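Local coordinates for PKD domain (PDB 6AEM), which forms a calcium-binding polycystic-kidney-disease domain of the Vibrio anguillarum protease Epp, its own role being still unknown, at residues 60-65 with 82-87. Residues are numbered along the deposited sequence; the frame is centred on the assembly and turned at random.
Sequences GQYTVS and TQVEVP. With ZN (zinc ion), chain F.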
# COMPACT_ATOMS: atom_id res chain seq x y z
N GLY A 60 -12.65 -7.01 -10.54
CA GLY A 60 -12.49 -8.11 -9.61
C GLY A 60 -12.17 -7.64 -8.20
O GLY A 60 -12.15 -6.46 -7.91
N GLN A 61 -11.98 -8.63 -7.32
CA GLN A 61 -11.50 -8.43 -5.96
C GLN A 61 -10.01 -8.72 -5.94
O GLN A 61 -9.59 -9.79 -6.40
CB GLN A 61 -12.13 -9.38 -4.92
CG GLN A 61 -11.20 -9.42 -3.56
CD GLN A 61 -11.63 -10.34 -2.39
OE1 GLN A 61 -10.88 -11.32 -2.02
NE2 GLN A 61 -12.74 -10.00 -1.75
N TYR A 62 -9.25 -7.83 -5.33
CA TYR A 62 -7.80 -7.95 -5.27
C TYR A 62 -7.36 -7.66 -3.84
O TYR A 62 -8.01 -6.87 -3.11
CB TYR A 62 -7.14 -6.89 -6.18
CG TYR A 62 -7.48 -7.02 -7.64
CD1 TYR A 62 -6.77 -7.90 -8.47
CD2 TYR A 62 -8.49 -6.27 -8.21
CE1 TYR A 62 -7.08 -8.03 -9.83
CE2 TYR A 62 -8.79 -6.41 -9.56
CZ TYR A 62 -8.08 -7.28 -10.36
OH TYR A 62 -8.37 -7.37 -11.71
N THR A 63 -6.25 -8.29 -3.45
CA THR A 63 -5.59 -7.98 -2.19
C THR A 63 -4.43 -7.03 -2.51
O THR A 63 -3.55 -7.36 -3.31
CB THR A 63 -5.10 -9.26 -1.51
OG1 THR A 63 -6.22 -10.07 -1.14
CG2 THR A 63 -4.28 -8.94 -0.25
N VAL A 64 -4.45 -5.84 -1.87
CA VAL A 64 -3.39 -4.85 -2.00
C VAL A 64 -2.56 -4.90 -0.73
O VAL A 64 -3.11 -4.86 0.38
CB VAL A 64 -3.99 -3.45 -2.21
CG1 VAL A 64 -2.93 -2.37 -2.20
CG2 VAL A 64 -4.80 -3.41 -3.51
N SER A 65 -1.24 -4.99 -0.89
CA SER A 65 -0.32 -5.11 0.22
C SER A 65 0.68 -3.96 0.23
O SER A 65 1.17 -3.54 -0.82
CB SER A 65 0.50 -6.39 0.06
OG SER A 65 -0.32 -7.53 0.00
N THR A 82 -9.90 -5.13 -1.92
CA THR A 82 -10.66 -4.09 -2.60
C THR A 82 -11.41 -4.74 -3.74
O THR A 82 -11.04 -5.81 -4.24
CB THR A 82 -9.73 -2.96 -3.09
OG1 THR A 82 -10.51 -1.84 -3.49
CG2 THR A 82 -8.82 -3.41 -4.22
N GLN A 83 -12.48 -4.09 -4.14
CA GLN A 83 -13.28 -4.54 -5.27
C GLN A 83 -13.36 -3.41 -6.27
O GLN A 83 -13.64 -2.26 -5.90
CB GLN A 83 -14.68 -4.95 -4.83
CG GLN A 83 -14.73 -6.18 -3.92
CD GLN A 83 -14.36 -5.89 -2.47
OE1 GLN A 83 -14.71 -4.84 -1.92
NE2 GLN A 83 -13.62 -6.82 -1.85
N VAL A 84 -13.11 -3.72 -7.54
CA VAL A 84 -13.26 -2.74 -8.61
C VAL A 84 -14.20 -3.31 -9.65
O VAL A 84 -14.22 -4.52 -9.90
CB VAL A 84 -11.92 -2.29 -9.24
CG1 VAL A 84 -11.09 -1.55 -8.20
CG2 VAL A 84 -11.15 -3.45 -9.82
N GLU A 85 -15.00 -2.43 -10.22
CA GLU A 85 -15.98 -2.80 -11.22
C GLU A 85 -15.79 -1.90 -12.43
O GLU A 85 -15.38 -0.75 -12.30
CB GLU A 85 -17.40 -2.54 -10.69
CG GLU A 85 -17.74 -3.25 -9.39
CD GLU A 85 -18.89 -2.58 -8.66
OE1 GLU A 85 -19.79 -2.04 -9.33
OE2 GLU A 85 -18.86 -2.56 -7.42
N VAL A 86 -16.07 -2.45 -13.60
CA VAL A 86 -16.09 -1.59 -14.79
C VAL A 86 -17.20 -0.56 -14.63
O VAL A 86 -18.29 -0.89 -14.14
CB VAL A 86 -16.30 -2.42 -16.07
CG1 VAL A 86 -15.25 -3.53 -16.17
CG2 VAL A 86 -17.70 -3.00 -16.12
N PRO A 87 -16.99 0.71 -15.02
CA PRO A 87 -18.03 1.73 -14.87
C PRO A 87 -19.32 1.41 -15.64
O PRO A 87 -20.42 1.83 -15.23
CB PRO A 87 -17.41 2.98 -15.49
CG PRO A 87 -15.95 2.76 -15.48
CD PRO A 87 -15.73 1.26 -15.54
OXT PRO A 87 -19.32 0.74 -16.69
ZN ZN F . -20.95 -1.66 -7.45
O HOH W 1 -21.70 -1.11 -9.46
O HOH W 2 -20.88 0.71 -8.49
O HOH W 3 -20.59 -2.77 -5.33
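Tyr62 and Thr82 face each other as an antiparallel hydrogen-bonded pair, Tyr62 N giving to Thr82 O at 2.9 Å and Thr82 N to Tyr62 O at 2.8 Å. Gly60 and Val84 repeat the pattern: Gly60 N gives to Val84 O, and Val84 N to Gly60 O at 2.9 Å, the latter bond nearly straight (171°). Gly60 takes phi near 156°, where a CB would press on the preceding carbonyl oxygen. From Tyr62, CB passes 4.3 Å from Thr82 CG2; CG stands beside the backbone N (chi1 -62°), which carries the ring along the strand toward Val84. There CD2 and then CE2 run past Val84 CG2, 3.8 Å from CE2; the methyl lies in the ring plane, at its edge. At the tip, OH is hydrogen-bonded to Arg58 O, and the ring stacks with that of Tyr56. These strands, 60-70 and 75-84, form a beta hairpin at one side of a four-stranded antiparallel sheet, consistent with the beta-sandwich of PKD domains. Val64 and Thr82 pack on strand 12-17 of the other sheet, both touching Leu14, while Val64 CG2 lies 4.1 Å from Thr82 CG2. Gln61 and Gln83, a non-hydrogen-bonded pair, lie side by side on the other face. Beyond the paired residues, Glu85 grips a zinc ion through both carboxylate oxygens, and three waters bind the metal too.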